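PDB 1TKS: 3,4-dihydroxy-2-butanone 4-phosphate synthase, which catalyses the conversion of D-ribulose 5-phosphate to formate and 3,4-dihydroxy-2-butanone 4-phosphate, a reaction of riboflavin biosynthesis. Local coordinates for residues A39-Q44 and A156-A161; G137-R142 and A149-T154. One frame throughout, in Å; residues are numbered along the deposited sequence.

Interaction 1: residues A39-Q44 and A156-A161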
loop_
_atom_site.group_PDB
_atom_site.type_symbol
_atom_site.label_atom_id
_atom_site.label_comp_id
_atom_site.label_asym_id
_atom_site.label_seq_id
_atom_site.Cartn_x
_atom_site.Cartn_y
_atom_site.Cartn_z
ATOM N N ALA B 39 12.816 10.017 6.218
ATOM C CA ALA B 39 12.367 8.801 6.884
ATOM C C ALA B 39 12.490 8.881 8.403
ATOM O O ALA B 39 11.593 8.448 9.132
ATOM C CB ALA B 39 13.152 7.594 6.359
ATOM N N GLU B 40 13.599 9.437 8.881
ATOM C CA GLU B 40 13.837 9.539 10.316
ATOM C C GLU B 40 12.925 10.523 11.032
ATOM O O GLU B 40 12.856 10.525 12.260
ATOM C CB GLU B 40 15.295 9.927 10.579
ATOM C CG GLU B 40 15.698 11.268 9.989
ATOM C CD GLU B 40 17.200 11.460 9.979
ATOM O OE1 GLU B 40 17.762 11.902 11.003
ATOM O OE2 GLU B 40 17.818 11.148 8.944
ATOM N N LEU B 41 12.202 11.341 10.276
ATOM C CA LEU B 41 11.340 12.338 10.897
ATOM C C LEU B 41 9.847 12.077 10.782
ATOM O O LEU B 41 9.051 12.824 11.348
ATOM C CB LEU B 41 11.649 13.720 10.314
ATOM C CG LEU B 41 13.097 14.205 10.410
ATOM C CD1 LEU B 41 13.230 15.554 9.715
ATOM C CD2 LEU B 41 13.510 14.306 11.867
ATOM N N ILE B 42 9.460 11.024 10.065
ATOM C CA ILE B 42 8.037 10.739 9.903
ATOM C C ILE B 42 7.382 10.196 11.168
ATOM O O ILE B 42 7.754 9.148 11.690
ATOM C CB ILE B 42 7.775 9.776 8.708
ATOM C CG1 ILE B 42 6.285 9.759 8.371
ATOM C CG2 ILE B 42 8.263 8.368 9.027
ATOM C CD1 ILE B 42 5.968 9.147 7.011
ATOM N N THR B 43 6.403 10.951 11.657
ATOM C CA THR B 43 5.665 10.599 12.864
ATOM C C THR B 43 4.396 9.845 12.516
ATOM O O THR B 43 4.052 9.699 11.345
ATOM C CB THR B 43 5.238 11.860 13.636
ATOM O OG1 THR B 43 4.419 12.670 12.782
ATOM C CG2 THR B 43 6.446 12.664 14.069
ATOM N N GLN B 44 3.702 9.378 13.549
ATOM C CA GLN B 44 2.447 8.666 13.367
ATOM C C GLN B 44 1.477 9.569 12.613
ATOM O O GLN B 44 0.855 9.145 11.645
ATOM C CB GLN B 44 1.849 8.293 14.728
ATOM C CG GLN B 44 0.628 7.386 14.655
ATOM C CD GLN B 44 -0.681 8.128 14.430
ATOM O OE1 GLN B 44 -1.730 7.507 14.265
ATOM N NE2 GLN B 44 -0.628 9.455 14.435
ATOM N N ALA B 156 20.039 17.479 2.984
ATOM C CA ALA B 156 19.534 18.044 4.231
ATOM C C ALA B 156 20.399 17.672 5.438
ATOM O O ALA B 156 20.121 18.096 6.560
ATOM C CB ALA B 156 18.091 17.582 4.450
ATOM N N GLY B 157 21.446 16.886 5.197
ATOM C CA GLY B 157 22.338 16.469 6.267
ATOM C C GLY B 157 21.783 15.353 7.133
ATOM O O GLY B 157 22.299 15.083 8.216
ATOM N N LEU B 158 20.740 14.692 6.641
ATOM C CA LEU B 158 20.076 13.612 7.364
ATOM C C LEU B 158 20.524 12.223 6.888
ATOM O O LEU B 158 21.324 12.103 5.957
ATOM C CB LEU B 158 18.557 13.764 7.194
ATOM C CG LEU B 158 17.939 15.087 7.668
ATOM C CD1 LEU B 158 16.511 15.230 7.155
ATOM C CD2 LEU B 158 17.976 15.144 9.190
ATOM N N GLN B 159 20.024 11.174 7.535
ATOM C CA GLN B 159 20.371 9.812 7.131
ATOM C C GLN B 159 19.875 9.624 5.696
ATOM O O GLN B 159 18.837 10.166 5.319
ATOM C CB GLN B 159 19.702 8.786 8.054
ATOM C CG GLN B 159 20.183 8.822 9.502
ATOM C CD GLN B 159 21.662 8.519 9.630
ATOM O OE1 GLN B 159 22.173 7.597 8.995
ATOM N NE2 GLN B 159 22.355 9.282 10.469
ATOM N N PRO B 160 20.613 8.858 4.875
ATOM C CA PRO B 160 20.251 8.600 3.474
ATOM C C PRO B 160 19.010 7.724 3.349
ATOM O O PRO B 160 19.063 6.623 2.803
ATOM C CB PRO B 160 21.501 7.922 2.920
ATOM C CG PRO B 160 21.998 7.150 4.108
ATOM C CD PRO B 160 21.870 8.169 5.220
ATOM N N ALA B 161 17.891 8.233 3.852
ATOM C CA ALA B 161 16.642 7.490 3.828
ATOM C C ALA B 161 15.459 8.440 3.740
ATOM O O ALA B 161 15.434 9.477 4.399
ATOM C CB ALA B 161 16.529 6.642 5.091
HETATM O O HOH W 1 15.953 10.179 7.086
#

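Interaction 2: residues G137-R142 and A149-T154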
loop_
_atom_site.group_PDB
_atom_site.type_symbol
_atom_site.label_atom_id
_atom_site.label_comp_id
_atom_site.label_asym_id
_atom_site.label_seq_id
_atom_site.Cartn_x
_atom_site.Cartn_y
_atom_site.Cartn_z
ATOM N N GLY B 137 25.200 7.260 -6.631
ATOM C CA GLY B 137 25.259 8.415 -7.507
ATOM C C GLY B 137 23.930 9.141 -7.484
ATOM O O GLY B 137 23.823 10.275 -7.944
ATOM N N LEU B 138 22.914 8.470 -6.951
ATOM C CA LEU B 138 21.573 9.031 -6.829
ATOM C C LEU B 138 21.066 9.690 -8.115
ATOM O O LEU B 138 21.125 9.078 -9.180
ATOM C CB LEU B 138 21.543 10.011 -5.649
ATOM C CG LEU B 138 21.997 9.388 -4.316
ATOM C CD1 LEU B 138 22.001 10.453 -3.232
ATOM C CD2 LEU B 138 21.077 8.227 -3.935
ATOM N N LEU B 139 20.578 10.925 -8.026
ATOM C CA LEU B 139 20.041 11.620 -9.196
ATOM C C LEU B 139 21.003 11.864 -10.347
ATOM O O LEU B 139 20.575 12.178 -11.458
ATOM C CB LEU B 139 19.418 12.948 -8.777
ATOM C CG LEU B 139 18.144 12.811 -7.944
ATOM C CD1 LEU B 139 17.671 14.189 -7.521
ATOM C CD2 LEU B 139 17.067 12.095 -8.752
ATOM N N LYS B 140 22.298 11.742 -10.096
ATOM C CA LYS B 140 23.262 11.943 -11.166
ATOM C C LYS B 140 23.409 10.655 -11.959
ATOM O O LYS B 140 24.020 10.641 -13.026
ATOM C CB LYS B 140 24.618 12.374 -10.602
ATOM C CG LYS B 140 24.627 13.802 -10.074
ATOM C CD LYS B 140 26.040 14.346 -9.936
ATOM C CE LYS B 140 26.800 13.699 -8.787
ATOM N NZ LYS B 140 26.269 14.094 -7.446
ATOM N N LYS B 141 22.827 9.577 -11.439
ATOM C CA LYS B 141 22.896 8.274 -12.092
ATOM C C LYS B 141 21.533 7.821 -12.611
ATOM O O LYS B 141 21.438 7.226 -13.683
ATOM C CB LYS B 141 23.440 7.230 -11.113
ATOM C CG LYS B 141 23.767 5.890 -11.752
ATOM C CD LYS B 141 24.914 6.025 -12.744
ATOM C CE LYS B 141 25.289 4.683 -13.350
ATOM N NZ LYS B 141 26.378 4.818 -14.358
ATOM N N ARG B 142 20.485 8.103 -11.840
ATOM C CA ARG B 142 19.118 7.727 -12.202
ATOM C C ARG B 142 18.154 8.764 -11.636
ATOM O O ARG B 142 18.144 9.011 -10.430
ATOM C CB ARG B 142 18.789 6.345 -11.628
ATOM C CG ARG B 142 17.382 5.850 -11.934
ATOM C CD ARG B 142 17.179 4.426 -11.417
ATOM N NE ARG B 142 15.869 3.880 -11.778
ATOM C CZ ARG B 142 14.740 4.109 -11.112
ATOM N NH1 ARG B 142 13.604 3.566 -11.532
ATOM N NH2 ARG B 142 14.742 4.859 -10.019
ATOM N N ALA B 149 14.485 10.973 -3.203
ATOM C CA ALA B 149 14.268 10.933 -1.756
ATOM C C ALA B 149 15.588 10.834 -0.994
ATOM O O ALA B 149 15.826 11.592 -0.056
ATOM C CB ALA B 149 13.358 9.752 -1.387
ATOM N N VAL B 150 16.451 9.902 -1.392
ATOM C CA VAL B 150 17.731 9.753 -0.715
ATOM C C VAL B 150 18.612 10.985 -0.955
ATOM O O VAL B 150 19.390 11.376 -0.087
ATOM C CB VAL B 150 18.455 8.466 -1.183
ATOM C CG1 VAL B 150 19.808 8.328 -0.484
ATOM C CG2 VAL B 150 17.580 7.253 -0.881
ATOM N N GLN B 151 18.473 11.606 -2.123
ATOM C CA GLN B 151 19.250 12.801 -2.445
ATOM C C GLN B 151 18.829 13.960 -1.539
ATOM O O GLN B 151 19.674 14.704 -1.041
ATOM C CB GLN B 151 19.031 13.200 -3.905
ATOM C CG GLN B 151 20.003 14.256 -4.423
ATOM C CD GLN B 151 21.247 13.644 -5.032
ATOM O OE1 GLN B 151 22.333 13.677 -4.449
ATOM N NE2 GLN B 151 21.090 13.074 -6.216
ATOM N N LEU B 152 17.521 14.118 -1.343
ATOM C CA LEU B 152 17.009 15.183 -0.494
ATOM C C LEU B 152 17.515 15.008 0.930
ATOM O O LEU B 152 18.006 15.956 1.542
ATOM C CB LEU B 152 15.477 15.199 -0.511
ATOM C CG LEU B 152 14.871 15.807 -1.779
ATOM C CD1 LEU B 152 13.393 15.460 -1.877
ATOM C CD2 LEU B 152 15.064 17.321 -1.760
ATOM N N SER B 153 17.408 13.794 1.456
ATOM C CA SER B 153 17.871 13.529 2.809
ATOM C C SER B 153 19.361 13.843 2.947
ATOM O O SER B 153 19.784 14.465 3.923
ATOM C CB SER B 153 17.589 12.070 3.186
ATOM O OG SER B 153 16.196 11.869 3.355
ATOM N N THR B 154 20.154 13.423 1.969
ATOM C CA THR B 154 21.591 13.675 1.995
ATOM C C THR B 154 21.883 15.175 1.999
ATOM O O THR B 154 22.676 15.664 2.808
ATOM C CB THR B 154 22.289 13.022 0.783
ATOM O OG1 THR B 154 22.087 11.604 0.827
ATOM C CG2 THR B 154 23.785 13.311 0.806
#

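Interaction 1: residues A39-Q44 and A156-A161
E40 reaches across to Q159 and sets its carboxylate against the extended L158-Q159 backbone, just before the inverse gamma turn at P160. Its CG sits between the backbone N and the carbonyl carbon (chi1 61°), and the chain runs out extended from there. E40 OE2 accepts a hydrogen bond from Q159 N through its syn lone pair, 2.6 Å away, in a short and somewhat bent bond (147°). The side chain of Q159 crosses that of E40 at about a right angle, with CB and CG against OE2. L158 is met obliquely, its CD2 3.7 Å from E40 OE1, while on its other branch CD1 lies 4.2 Å from L41 CD1, a looser apolar touch. A water ties this carboxylate to the main chain: it accepts from E40 N and is hydrogen-bonded to E40 OE2 and to A161 O, 2.8 Å from each. A161 O also receives A39 N at 3.2 Å, the donor standing above the carbonyl plane, and the two alanines close the buried end CB to CB at 3.7 Å. The contact joins the chain leaving strand 34-38 to the link between helix 145-155, ended by a Schellman motif at G157, and strand 162-166, which pairs with 34-38. Helix 103-114 packs against it, T110 touching A39 and A114 touching E40 and A161.

Interaction 2: residues G137-R142 and A149-T154
L138 and Q151 meet through complementary torsions: in L138, CG lies beside the backbone N and anti to the carbonyl carbon (chi1 -56°), which sends the isobutyl group onto the helix, while Q151 starts anti to its own N (chi1 -168°) and then bends at chi2, bringing its amide up to the backbone of L138 and L139. The two side chains cross obliquely. L138 CB rests 3.7 Å from Q151 CD, and L138 CD1 comes equally close to Q151 CA, so the leucine lies along both the backbone and the amide of the glutamine. Its other methyl, CD2, meets V150 CG1 at 3.7 Å, the two side chains crossing at about a right angle. L139 approaches Q151 from the next position of the loop, with its CD1 3.9 Å from Q151 CG. The end of the Q151 amide is placed beside the backbone N of L139, although which of its terminal atoms is nitrogen is doubtful.

Both leucines sit in a tight turn: G137 to K140 form a type II' turn, with L138 at positive phi and K140 N bonded to G137 O at 3.0 Å; L138 O then accepts from both K141 N and R142 N. On the helix, V150 O is gripped from opposite faces of its plane by T154 N and by T154 OG1, the latter at 2.9 Å.

I195 and L198 of helix 195-203 touch L139, and E147 forms a salt bridge with R142. The arrangement is a loop folded back on the helix that follows it, and its last residue, R142, opens the run R142-T146, which leads into helix 145-155 and is consistent with a role in binding D-ribulose 5-phosphate.

Helix 145-155 connects the two contacts, whose centres are about 14 Å apart. Interaction 2 packs the loop before this helix onto its side, and interaction 1 joins the chain that leaves its C-terminal end to the loop after strand 34-38. They meet at S153: its OG lies 2.7 Å from A161 O and its backbone O 2.9 Å from L158 N, both probable hydrogen bonds, and V150 CG1 packs against P160 O at 3.8 Å. The substrate site probably lies at the helix's other end: the side chain of L139 is about 7 Å from that of H145, a likely magnesium ligand, and that of A161 about 10 Å from that of T146.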